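Local coordinates for purine-binding protein BAB2_0673 (Brucella melitensis biovar Abortus, PDB 3S99) that binds adenine and probably other purines such as guanine, and may deliver them to an ABC-type uptake system, at residues V29-I34 / F91-G96; E67-G72 / F95-P100; S157-E162 / V185-S190; N189-P194 / H215-A220. All coordinates share one frame; numbering follows the deposited sequence.

Contact 1 (V29-I34 / F91-G96); sequences VGFIYI and FTTSFG. With ADE (adenine), chain T.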
# COMPACT_ATOMS: atom_id res chain seq x y z
N VAL A 29 12.75 -7.97 -18.78
CA VAL A 29 12.31 -7.67 -17.43
C VAL A 29 10.92 -8.29 -17.23
O VAL A 29 10.03 -8.06 -18.02
CB VAL A 29 12.27 -6.12 -17.17
CG1 VAL A 29 11.71 -5.80 -15.79
CG2 VAL A 29 13.67 -5.45 -17.33
N GLY A 30 10.74 -9.07 -16.18
CA GLY A 30 9.43 -9.68 -15.89
C GLY A 30 8.75 -9.20 -14.64
O GLY A 30 9.40 -8.75 -13.69
N PHE A 31 7.42 -9.34 -14.64
CA PHE A 31 6.56 -8.89 -13.55
C PHE A 31 5.55 -10.00 -13.24
O PHE A 31 4.98 -10.62 -14.16
CB PHE A 31 5.80 -7.61 -13.91
CG PHE A 31 6.67 -6.43 -14.12
CD1 PHE A 31 6.85 -5.49 -13.09
CD2 PHE A 31 7.35 -6.25 -15.33
CE1 PHE A 31 7.70 -4.40 -13.27
CE2 PHE A 31 8.18 -5.16 -15.52
CZ PHE A 31 8.34 -4.22 -14.48
N ILE A 32 5.36 -10.24 -11.94
CA ILE A 32 4.32 -11.13 -11.43
C ILE A 32 3.31 -10.30 -10.63
O ILE A 32 3.71 -9.65 -9.65
CB ILE A 32 4.93 -12.19 -10.51
CG1 ILE A 32 6.00 -13.01 -11.26
CG2 ILE A 32 3.83 -13.12 -10.00
CD1 ILE A 32 5.45 -13.83 -12.41
N TYR A 33 2.03 -10.33 -11.02
CA TYR A 33 1.00 -9.57 -10.32
C TYR A 33 0.04 -10.54 -9.60
O TYR A 33 -0.31 -11.56 -10.12
CB TYR A 33 0.17 -8.72 -11.27
CG TYR A 33 0.92 -7.74 -12.16
CD1 TYR A 33 2.05 -7.05 -11.71
CD2 TYR A 33 0.46 -7.47 -13.43
CE1 TYR A 33 2.72 -6.14 -12.54
CE2 TYR A 33 1.13 -6.54 -14.27
CZ TYR A 33 2.24 -5.88 -13.79
OH TYR A 33 2.89 -5.00 -14.60
N ILE A 34 -0.41 -10.16 -8.41
CA ILE A 34 -1.37 -10.94 -7.64
C ILE A 34 -2.81 -10.72 -8.19
O ILE A 34 -3.68 -11.55 -8.00
CB ILE A 34 -1.27 -10.59 -6.14
CG1 ILE A 34 -2.12 -11.53 -5.27
CG2 ILE A 34 -1.69 -9.13 -5.88
CD1 ILE A 34 -1.41 -12.73 -4.78
N PHE A 91 10.34 -8.62 -11.08
CA PHE A 91 9.67 -7.93 -9.97
C PHE A 91 8.48 -8.77 -9.52
O PHE A 91 7.60 -9.10 -10.33
CB PHE A 91 9.18 -6.55 -10.41
CG PHE A 91 10.27 -5.57 -10.71
CD1 PHE A 91 10.77 -4.73 -9.70
CD2 PHE A 91 10.80 -5.46 -11.97
CE1 PHE A 91 11.78 -3.84 -9.96
CE2 PHE A 91 11.81 -4.54 -12.24
CZ PHE A 91 12.29 -3.73 -11.23
N THR A 92 8.47 -9.14 -8.25
CA THR A 92 7.39 -9.92 -7.64
C THR A 92 6.60 -8.96 -6.76
O THR A 92 7.12 -8.43 -5.79
CB THR A 92 7.90 -11.19 -6.95
OG1 THR A 92 8.89 -10.88 -5.97
CG2 THR A 92 8.51 -12.15 -8.02
N THR A 93 5.37 -8.64 -7.19
CA THR A 93 4.72 -7.40 -6.72
C THR A 93 3.68 -7.54 -5.62
O THR A 93 2.78 -6.71 -5.46
CB THR A 93 4.12 -6.59 -7.91
OG1 THR A 93 3.05 -7.33 -8.52
CG2 THR A 93 5.20 -6.28 -8.99
N SER A 94 3.84 -8.54 -4.77
CA SER A 94 2.95 -8.75 -3.65
C SER A 94 3.68 -9.41 -2.51
O SER A 94 4.56 -10.22 -2.72
CB SER A 94 1.76 -9.62 -4.07
OG SER A 94 0.83 -9.77 -3.01
N PHE A 95 3.28 -9.09 -1.29
CA PHE A 95 3.90 -9.58 -0.07
C PHE A 95 4.03 -11.10 -0.00
O PHE A 95 5.06 -11.60 0.39
CB PHE A 95 3.11 -9.10 1.16
CG PHE A 95 3.73 -9.52 2.46
CD1 PHE A 95 5.01 -9.10 2.81
CD2 PHE A 95 3.03 -10.32 3.35
CE1 PHE A 95 5.59 -9.48 4.01
CE2 PHE A 95 3.60 -10.71 4.57
CZ PHE A 95 4.89 -10.27 4.91
N GLY A 96 2.99 -11.81 -0.39
CA GLY A 96 2.99 -13.28 -0.31
C GLY A 96 3.95 -13.98 -1.26
O GLY A 96 4.17 -15.19 -1.17
N9 ADE T . 1.50 -6.89 -0.96
C8 ADE T . 1.77 -5.90 -0.04
N7 ADE T . 0.86 -4.95 0.01
C5 ADE T . -0.04 -5.41 -0.95
C6 ADE T . -1.22 -4.85 -1.36
N6 ADE T . -1.57 -3.68 -0.79
N1 ADE T . -1.94 -5.50 -2.33
C2 ADE T . -1.47 -6.66 -2.82
N3 ADE T . -0.34 -7.30 -2.50
C4 ADE T . 0.31 -6.59 -1.55
O HOH W 1 0.31 -7.38 -7.78
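I34 and S94 meet where two parallel strands have run out beside the adenine, I34 CB packing on S94 CB at 3.8 Å. The S94 hydroxyl, swung anti to its backbone N (chi1 -177°), comes within 2.8 Å of adenine N3 through OG; I34 CG2 sits 3.9 Å from adenine C2. One step back, T93 fastens the strand ends. Its OG1, lying between its own N and carbonyl carbon (chi1 66°), donates to I32 O at 2.7 Å, and T93 N reaches the same oxygen, so two donors from one residue grip a single carbonyl. OG1 also accepts from a water that in turn takes the N-H of I34, tying the strand ends a second time, and it lies in the plane of the Y33 ring, at its edge. Further from the ligand the pairing is regular: F91 N bonds to G30 O at 2.8 Å and I32 N to F91 O at 3.0 Å. On one face of the sheet the F31 and F91 side chains run side by side; their rings are nearly parallel, planes 12° apart, but slid so far that they barely overlap, F31 CE1 touching F91 CD2 at 3.5 Å. V29 CG1 meets the F91 ring at its edge. On the other face I32 and T92 lie side by side. Strand 27-32 is the neighbour of 61-66 on its other side, and strand 89-92 that of 112-116. Helix 42-57 packs on F31, Y33 and T93, while helix 73-84 covers I32 and T92.

Contact 2 (E67-G72 / F95-P100); sequences ENVAEG and FGYMDP. With ADE (adenine), chain T.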
# COMPACT_ATOMS: atom_id res chain seq x y z
N GLU A 67 -0.47 -12.32 -14.51
CA GLU A 67 -1.37 -11.70 -13.57
C GLU A 67 -2.19 -12.74 -12.80
O GLU A 67 -2.24 -13.91 -13.18
CB GLU A 67 -2.27 -10.68 -14.29
CG GLU A 67 -3.09 -11.27 -15.42
CD GLU A 67 -3.96 -10.23 -16.14
OE1 GLU A 67 -5.16 -10.16 -15.84
OE2 GLU A 67 -3.45 -9.52 -17.02
N ASN A 68 -2.85 -12.31 -11.74
CA ASN A 68 -3.68 -13.20 -10.90
C ASN A 68 -2.89 -14.44 -10.47
O ASN A 68 -3.41 -15.54 -10.47
CB ASN A 68 -4.98 -13.57 -11.63
CG ASN A 68 -5.96 -12.39 -11.74
OD1 ASN A 68 -6.25 -11.75 -10.76
ND2 ASN A 68 -6.45 -12.11 -12.96
N VAL A 69 -1.62 -14.25 -10.15
CA VAL A 69 -0.75 -15.35 -9.71
C VAL A 69 -0.92 -15.50 -8.18
O VAL A 69 -0.55 -14.60 -7.43
CB VAL A 69 0.73 -15.04 -10.06
CG1 VAL A 69 1.66 -16.13 -9.52
CG2 VAL A 69 0.91 -14.89 -11.55
N ALA A 70 -1.48 -16.63 -7.75
CA ALA A 70 -1.69 -16.91 -6.32
C ALA A 70 -0.37 -17.13 -5.58
O ALA A 70 0.61 -17.50 -6.20
CB ALA A 70 -2.58 -18.11 -6.15
N GLU A 71 -0.35 -16.90 -4.26
CA GLU A 71 0.80 -17.25 -3.41
C GLU A 71 1.03 -18.76 -3.41
O GLU A 71 0.13 -19.54 -3.71
CB GLU A 71 0.59 -16.83 -1.96
CG GLU A 71 -0.01 -15.46 -1.73
CD GLU A 71 -0.34 -15.19 -0.27
OE1 GLU A 71 -0.46 -16.15 0.53
OE2 GLU A 71 -0.48 -14.01 0.07
N GLY A 72 2.25 -19.17 -3.05
CA GLY A 72 2.56 -20.58 -2.89
C GLY A 72 2.99 -21.23 -4.20
O GLY A 72 3.86 -20.70 -4.88
N PHE A 95 3.28 -9.09 -1.29
CA PHE A 95 3.90 -9.58 -0.07
C PHE A 95 4.03 -11.10 -0.00
O PHE A 95 5.06 -11.60 0.39
CB PHE A 95 3.11 -9.10 1.16
CG PHE A 95 3.73 -9.52 2.46
CD1 PHE A 95 5.01 -9.10 2.81
CD2 PHE A 95 3.03 -10.32 3.35
CE1 PHE A 95 5.59 -9.48 4.01
CE2 PHE A 95 3.60 -10.71 4.57
CZ PHE A 95 4.89 -10.27 4.91
N GLY A 96 2.99 -11.81 -0.39
CA GLY A 96 2.99 -13.28 -0.31
C GLY A 96 3.95 -13.98 -1.26
O GLY A 96 4.17 -15.19 -1.17
N TYR A 97 4.52 -13.22 -2.17
CA TYR A 97 5.57 -13.76 -3.03
C TYR A 97 6.94 -13.77 -2.34
O TYR A 97 7.92 -14.17 -2.97
CB TYR A 97 5.71 -12.95 -4.31
CG TYR A 97 4.45 -12.88 -5.17
CD1 TYR A 97 3.52 -13.92 -5.18
CD2 TYR A 97 4.21 -11.77 -5.98
CE1 TYR A 97 2.39 -13.85 -5.95
CE2 TYR A 97 3.08 -11.72 -6.78
CZ TYR A 97 2.18 -12.76 -6.75
OH TYR A 97 1.06 -12.71 -7.53
N MET A 98 7.01 -13.35 -1.08
CA MET A 98 8.32 -13.26 -0.41
C MET A 98 9.10 -14.59 -0.46
O MET A 98 10.17 -14.68 -1.04
CB MET A 98 8.17 -12.81 1.05
CG MET A 98 9.48 -12.71 1.78
SD MET A 98 9.35 -11.72 3.30
CE MET A 98 8.41 -12.84 4.34
N ASP A 99 8.56 -15.60 0.18
CA ASP A 99 9.22 -16.90 0.27
C ASP A 99 9.40 -17.59 -1.09
O ASP A 99 10.46 -18.14 -1.36
CB ASP A 99 8.48 -17.80 1.29
CG ASP A 99 8.61 -17.29 2.70
OD1 ASP A 99 9.39 -16.33 2.92
OD2 ASP A 99 7.94 -17.84 3.61
N PRO A 100 8.37 -17.54 -1.95
CA PRO A 100 8.57 -18.04 -3.31
C PRO A 100 9.74 -17.38 -4.04
O PRO A 100 10.46 -18.07 -4.74
CB PRO A 100 7.25 -17.68 -3.99
CG PRO A 100 6.25 -17.87 -2.92
CD PRO A 100 6.94 -17.33 -1.67
N9 ADE T . 1.50 -6.89 -0.96
C8 ADE T . 1.77 -5.90 -0.04
N7 ADE T . 0.86 -4.95 0.01
C5 ADE T . -0.04 -5.41 -0.95
C6 ADE T . -1.22 -4.85 -1.36
N6 ADE T . -1.57 -3.68 -0.79
N1 ADE T . -1.94 -5.50 -2.33
C2 ADE T . -1.47 -6.66 -2.82
N3 ADE T . -0.34 -7.30 -2.50
C4 ADE T . 0.31 -6.59 -1.55
O HOH W 2 0.47 -11.63 -1.41
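Y97 and V69 make the direct polar link between the loop 67-72 and the start of helix 98-105: the phenol OH donates to V69 O over a very short 2.5 Å. V69 O lies in the plane of the tyrosine ring, at its edge, which also brings Y97 CE1 to 3.4 Å from it. With CG anti to the carbonyl carbon (chi1 -59°), the Y97 side chain leaves its short 3-10 segment and brings its end to the loop. A second polar link is indirect. E71 extends beyond CG until OE2 accepts from a water at 3.0 Å, and that water accepts from G96 N at 2.7 Å, so a carboxylate is joined to a backbone N-H beside the ligand. The neighbouring F95 N is 2.8 Å from adenine N9. Within 95-100 the backbone bond from M98 N to F95 O closes the turn that leads into helix 98-105. Apolar contact is modest: V69 CB lies 4.3 Å from Y97 CZ, the side chains crossing at about a right angle. Carbon meets oxygen in van der Waals approaches of G96 CA to E71 OE2 (3.6 Å) and P100 CG to G72 O (4.2 Å). G72 is the N-cap of helix 73-84, whose A75 packs against both Y97 and P100. Y97 also touches I32 of strand 27-32 and H115 of strand 112-116, at the C-terminal ends of the parallel sheet.

Contact 3 (S157-E162 / V185-S190); sequences SVPVPE and VIWVNS. With ADE (adenine), chain T.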
# COMPACT_ATOMS: atom_id res chain seq x y z
N SER A 157 -7.70 -6.41 4.09
CA SER A 157 -7.34 -7.53 3.21
C SER A 157 -7.01 -8.73 4.07
O SER A 157 -7.91 -9.49 4.45
CB SER A 157 -6.13 -7.14 2.34
OG SER A 157 -5.19 -6.31 3.06
N VAL A 158 -5.73 -8.85 4.43
CA VAL A 158 -5.25 -9.90 5.31
C VAL A 158 -4.52 -9.20 6.44
O VAL A 158 -3.88 -8.18 6.21
CB VAL A 158 -4.29 -10.89 4.60
CG1 VAL A 158 -5.06 -11.90 3.71
CG2 VAL A 158 -3.28 -10.16 3.79
N PRO A 159 -4.59 -9.74 7.67
CA PRO A 159 -4.03 -9.06 8.83
C PRO A 159 -2.50 -9.21 8.96
O PRO A 159 -1.99 -9.60 10.00
CB PRO A 159 -4.79 -9.72 10.00
CG PRO A 159 -5.05 -11.09 9.53
CD PRO A 159 -5.31 -10.97 8.05
N VAL A 160 -1.76 -8.87 7.92
CA VAL A 160 -0.31 -8.88 8.01
C VAL A 160 0.15 -7.53 8.59
O VAL A 160 -0.62 -6.55 8.58
CB VAL A 160 0.31 -9.15 6.64
CG1 VAL A 160 -0.06 -10.62 6.17
CG2 VAL A 160 -0.13 -8.06 5.65
N PRO A 161 1.42 -7.44 9.04
CA PRO A 161 1.84 -6.19 9.69
C PRO A 161 1.64 -4.92 8.85
O PRO A 161 1.25 -3.90 9.39
CB PRO A 161 3.33 -6.43 9.98
CG PRO A 161 3.44 -7.94 10.13
CD PRO A 161 2.48 -8.45 9.07
N GLU A 162 1.86 -4.98 7.54
CA GLU A 162 1.58 -3.80 6.68
C GLU A 162 0.14 -3.25 6.86
O GLU A 162 -0.07 -2.02 6.90
CB GLU A 162 1.81 -4.13 5.21
CG GLU A 162 1.47 -2.98 4.23
CD GLU A 162 1.62 -3.38 2.79
OE1 GLU A 162 2.63 -4.05 2.48
OE2 GLU A 162 0.73 -3.05 1.96
N VAL A 185 -14.13 -2.48 11.12
CA VAL A 185 -13.30 -3.24 10.19
C VAL A 185 -14.00 -4.49 9.72
O VAL A 185 -14.52 -5.25 10.54
CB VAL A 185 -11.98 -3.67 10.85
CG1 VAL A 185 -11.11 -4.43 9.85
CG2 VAL A 185 -11.25 -2.45 11.40
N ILE A 186 -13.99 -4.71 8.41
CA ILE A 186 -14.41 -5.99 7.85
C ILE A 186 -13.24 -6.58 7.08
O ILE A 186 -12.63 -5.86 6.29
CB ILE A 186 -15.62 -5.85 6.90
CG1 ILE A 186 -16.87 -5.46 7.69
CG2 ILE A 186 -15.87 -7.19 6.14
CD1 ILE A 186 -18.18 -5.45 6.87
N TRP A 187 -12.91 -7.85 7.33
CA TRP A 187 -11.78 -8.50 6.64
C TRP A 187 -12.27 -9.24 5.40
O TRP A 187 -13.19 -9.99 5.49
CB TRP A 187 -11.04 -9.47 7.58
CG TRP A 187 -10.31 -8.73 8.62
CD1 TRP A 187 -10.71 -8.49 9.88
CD2 TRP A 187 -9.05 -8.07 8.46
NE1 TRP A 187 -9.78 -7.73 10.54
CE2 TRP A 187 -8.74 -7.47 9.69
CE3 TRP A 187 -8.15 -7.94 7.39
CZ2 TRP A 187 -7.56 -6.72 9.89
CZ3 TRP A 187 -6.97 -7.23 7.59
CH2 TRP A 187 -6.69 -6.61 8.84
N VAL A 188 -11.63 -9.01 4.26
CA VAL A 188 -11.94 -9.69 2.99
C VAL A 188 -11.19 -11.03 2.89
O VAL A 188 -11.62 -11.96 2.21
CB VAL A 188 -11.52 -8.74 1.80
CG1 VAL A 188 -11.56 -9.47 0.41
CG2 VAL A 188 -12.42 -7.53 1.78
N ASN A 189 -10.03 -11.08 3.55
CA ASN A 189 -9.14 -12.23 3.60
C ASN A 189 -8.39 -12.52 2.31
O ASN A 189 -7.88 -13.63 2.12
CB ASN A 189 -9.86 -13.47 4.16
CG ASN A 189 -10.38 -13.24 5.56
OD1 ASN A 189 -9.74 -12.58 6.38
ND2 ASN A 189 -11.55 -13.80 5.85
N SER A 190 -8.28 -11.51 1.44
CA SER A 190 -7.33 -11.55 0.36
C SER A 190 -7.12 -10.14 -0.12
O SER A 190 -7.80 -9.22 0.35
CB SER A 190 -7.75 -12.51 -0.78
OG SER A 190 -8.97 -12.17 -1.40
N9 ADE T . 1.50 -6.89 -0.96
C8 ADE T . 1.77 -5.90 -0.04
N7 ADE T . 0.86 -4.95 0.01
C5 ADE T . -0.04 -5.41 -0.95
C6 ADE T . -1.22 -4.85 -1.36
N6 ADE T . -1.57 -3.68 -0.79
N1 ADE T . -1.94 -5.50 -2.33
C2 ADE T . -1.47 -6.66 -2.82
N3 ADE T . -0.34 -7.30 -2.50
C4 ADE T . 0.31 -6.59 -1.55
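Within the beta-alpha-beta unit of strand 151-156, helix 161-175 and strand 182-187, the loop residues S157, V158 and P159 after the first strand meet W187 at the end of the last, and N189 and S190 just past it. The W187 indole is the main apolar surface. P159 CB lies over one face of its six-membered ring in a CH-pi contact, 4.1 Å from the centroid, while V185 CG1 of its own strand covers the opposite face. S157 O comes instead to the indole edge, 3.3 Å from CE3, and V158 C is equally near CZ3. The indole NH turns to D352. S157 O also accepts from N189 N at 2.8 Å, in a bent bond (131° at the hydrogen) with the donor tilted from the carbonyl plane. S157 CB then rests on S190 O at 3.3 Å, leaving OG to bond to H215 O; V158 CG1 packs on N189 C at 3.7 Å. P159 is the centre of an inverse gamma turn, closed by a weak bond from V160 N to V158 O, and this bend leads to V160, the N-cap of helix 161-175. In the first turn E162 extends anti to its backbone N, placing OE2 2.7 Å from adenine N7. The layout is that of a beta-alpha-beta crossover in a periplasmic binding protein lobe, with the first turn of the helix after the strand-end loop presenting a ligand residue to the cleft.

Contact 4 (N189-P194 / H215-A220); sequences NSWFDP and HTDSTA. With ADE (adenine), chain T.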
# COMPACT_ATOMS: atom_id res chain seq x y z
N ASN A 189 -10.03 -11.08 3.55
CA ASN A 189 -9.14 -12.23 3.60
C ASN A 189 -8.39 -12.52 2.31
O ASN A 189 -7.88 -13.63 2.12
CB ASN A 189 -9.86 -13.47 4.16
CG ASN A 189 -10.38 -13.24 5.56
OD1 ASN A 189 -9.74 -12.58 6.38
ND2 ASN A 189 -11.55 -13.80 5.85
N SER A 190 -8.28 -11.51 1.44
CA SER A 190 -7.33 -11.55 0.36
C SER A 190 -7.12 -10.14 -0.12
O SER A 190 -7.80 -9.22 0.35
CB SER A 190 -7.75 -12.51 -0.78
OG SER A 190 -8.97 -12.17 -1.40
N TRP A 191 -6.13 -9.95 -1.00
CA TRP A 191 -5.81 -8.63 -1.46
C TRP A 191 -6.80 -8.16 -2.50
O TRP A 191 -7.16 -6.99 -2.52
CB TRP A 191 -4.40 -8.56 -2.03
CG TRP A 191 -3.29 -8.87 -1.04
CD1 TRP A 191 -2.54 -10.03 -0.99
CD2 TRP A 191 -2.77 -8.01 -0.00
NE1 TRP A 191 -1.62 -9.94 0.02
CE2 TRP A 191 -1.73 -8.73 0.64
CE3 TRP A 191 -3.10 -6.72 0.46
CZ2 TRP A 191 -1.01 -8.19 1.71
CZ3 TRP A 191 -2.36 -6.18 1.53
CH2 TRP A 191 -1.35 -6.92 2.14
N PHE A 192 -7.18 -9.06 -3.40
CA PHE A 192 -8.00 -8.72 -4.53
C PHE A 192 -9.17 -9.68 -4.59
O PHE A 192 -8.97 -10.87 -4.76
CB PHE A 192 -7.19 -8.80 -5.83
CG PHE A 192 -8.02 -8.65 -7.06
CD1 PHE A 192 -8.54 -7.41 -7.39
CD2 PHE A 192 -8.31 -9.74 -7.88
CE1 PHE A 192 -9.32 -7.23 -8.53
CE2 PHE A 192 -9.11 -9.58 -8.99
CZ PHE A 192 -9.61 -8.31 -9.33
N ASP A 193 -10.39 -9.17 -4.40
CA ASP A 193 -11.59 -9.99 -4.47
C ASP A 193 -12.75 -9.01 -4.61
O ASP A 193 -13.41 -8.66 -3.63
CB ASP A 193 -11.73 -10.85 -3.21
CG ASP A 193 -12.93 -11.80 -3.25
OD1 ASP A 193 -13.84 -11.65 -4.10
OD2 ASP A 193 -12.97 -12.71 -2.40
N PRO A 194 -12.94 -8.49 -5.84
CA PRO A 194 -13.90 -7.39 -6.00
C PRO A 194 -15.30 -7.69 -5.44
O PRO A 194 -15.94 -6.79 -4.95
CB PRO A 194 -13.93 -7.16 -7.52
CG PRO A 194 -12.58 -7.64 -7.99
CD PRO A 194 -12.20 -8.78 -7.08
N HIS A 215 -7.68 -1.55 2.46
CA HIS A 215 -6.36 -2.08 2.11
C HIS A 215 -6.43 -3.27 1.14
O HIS A 215 -5.53 -4.11 1.08
CB HIS A 215 -5.61 -2.48 3.37
CG HIS A 215 -4.12 -2.38 3.26
ND1 HIS A 215 -3.35 -1.74 4.21
CD2 HIS A 215 -3.26 -2.90 2.35
CE1 HIS A 215 -2.07 -1.84 3.87
NE2 HIS A 215 -1.98 -2.56 2.76
N THR A 216 -7.52 -3.32 0.38
CA THR A 216 -7.65 -4.25 -0.75
C THR A 216 -7.34 -3.50 -2.06
O THR A 216 -7.14 -2.27 -2.06
CB THR A 216 -9.06 -4.82 -0.76
OG1 THR A 216 -10.01 -3.74 -0.84
CG2 THR A 216 -9.29 -5.69 0.53
N ASP A 217 -7.30 -4.24 -3.16
CA ASP A 217 -6.62 -3.80 -4.39
C ASP A 217 -7.49 -3.10 -5.43
O ASP A 217 -6.97 -2.45 -6.34
CB ASP A 217 -5.95 -5.03 -5.05
CG ASP A 217 -4.75 -5.56 -4.24
OD1 ASP A 217 -4.40 -4.92 -3.20
OD2 ASP A 217 -4.13 -6.59 -4.67
N SER A 218 -8.81 -3.23 -5.32
CA SER A 218 -9.67 -2.87 -6.44
C SER A 218 -10.49 -1.61 -6.19
O SER A 218 -10.58 -1.13 -5.06
CB SER A 218 -10.62 -4.02 -6.82
OG SER A 218 -11.81 -3.93 -6.07
N THR A 219 -11.10 -1.13 -7.26
CA THR A 219 -12.06 -0.02 -7.18
C THR A 219 -13.49 -0.42 -6.77
O THR A 219 -14.38 0.42 -6.82
CB THR A 219 -12.23 0.67 -8.53
OG1 THR A 219 -12.45 -0.34 -9.52
CG2 THR A 219 -10.99 1.47 -8.89
N ALA A 220 -13.72 -1.69 -6.40
CA ALA A 220 -15.10 -2.16 -6.09
C ALA A 220 -15.75 -1.33 -4.96
O ALA A 220 -16.87 -0.83 -5.12
CB ALA A 220 -15.12 -3.62 -5.74
N9 ADE T . 1.50 -6.89 -0.96
C8 ADE T . 1.77 -5.90 -0.04
N7 ADE T . 0.86 -4.95 0.01
C5 ADE T . -0.04 -5.41 -0.95
C6 ADE T . -1.22 -4.85 -1.36
N6 ADE T . -1.57 -3.68 -0.79
N1 ADE T . -1.94 -5.50 -2.33
C2 ADE T . -1.47 -6.66 -2.82
N3 ADE T . -0.34 -7.30 -2.50
C4 ADE T . 0.31 -6.59 -1.55
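This contact forms one wall of the adenine pocket, where W191 and D217, in adjoining loops at the C-terminal ends of parallel strands, are joined by D217 N donating to W191 O at 2.8 Å. The W191 indole lies over one face of the purine, with adenine C4 3.6 Å above the ring plane, over its centre, and CE3 as near as 3.2 Å to adenine C6. D217 comes at the purine's N1 side: its carboxylate sets OD1 2.7 Å from adenine N1, while OD2 rests against W191 CB at 3.3 Å. H215 CD2 meets the indole at its edge, 3.5 Å from CZ3, the two rings oblique with planes at 51°; the imidazole NE2 is held by E162. Beyond the pocket, F192 CE1 packs on S218 CB at 3.9 Å and P194 CD covers one face of the phenyl ring. S218 OG accepts from A220 N in an ST turn and has a second partner in E197, and A220 CB sits 3.4 Å from P194 O. P194 and A220 begin helices 194-206 and 220-227, so the two helix starts are side by side. The indole gives broad contact with the flat base, and the carboxylate meets its N1 edge. So short an approach of D217 OD1 to N1 suggests that one of these two acceptors carries a proton; a carboxylate here would also suit an N-H at N1, consistent with the probable binding of guanine.

Contact 1 is buried inside the first lobe, contacts 2 and 4 are partly buried, and contact 3 lies at the surface of the second lobe. Contacts 1 and 2 share F95 and G96, and contacts 3 and 4 share N189 and S190, so the two contacts of each pair adjoin on the same lobe; between pairs the centres are 15 Å or more apart. Only contact 1 has regular strand pairing; the others join loops, a strand end or helix starts by single direct bonds, a water or ring packing. Adenine bridges the lobes: backbone N-H and hydroxyl groups approach it from contacts 1 and 2, carboxylates and an indole from contacts 3 and 4.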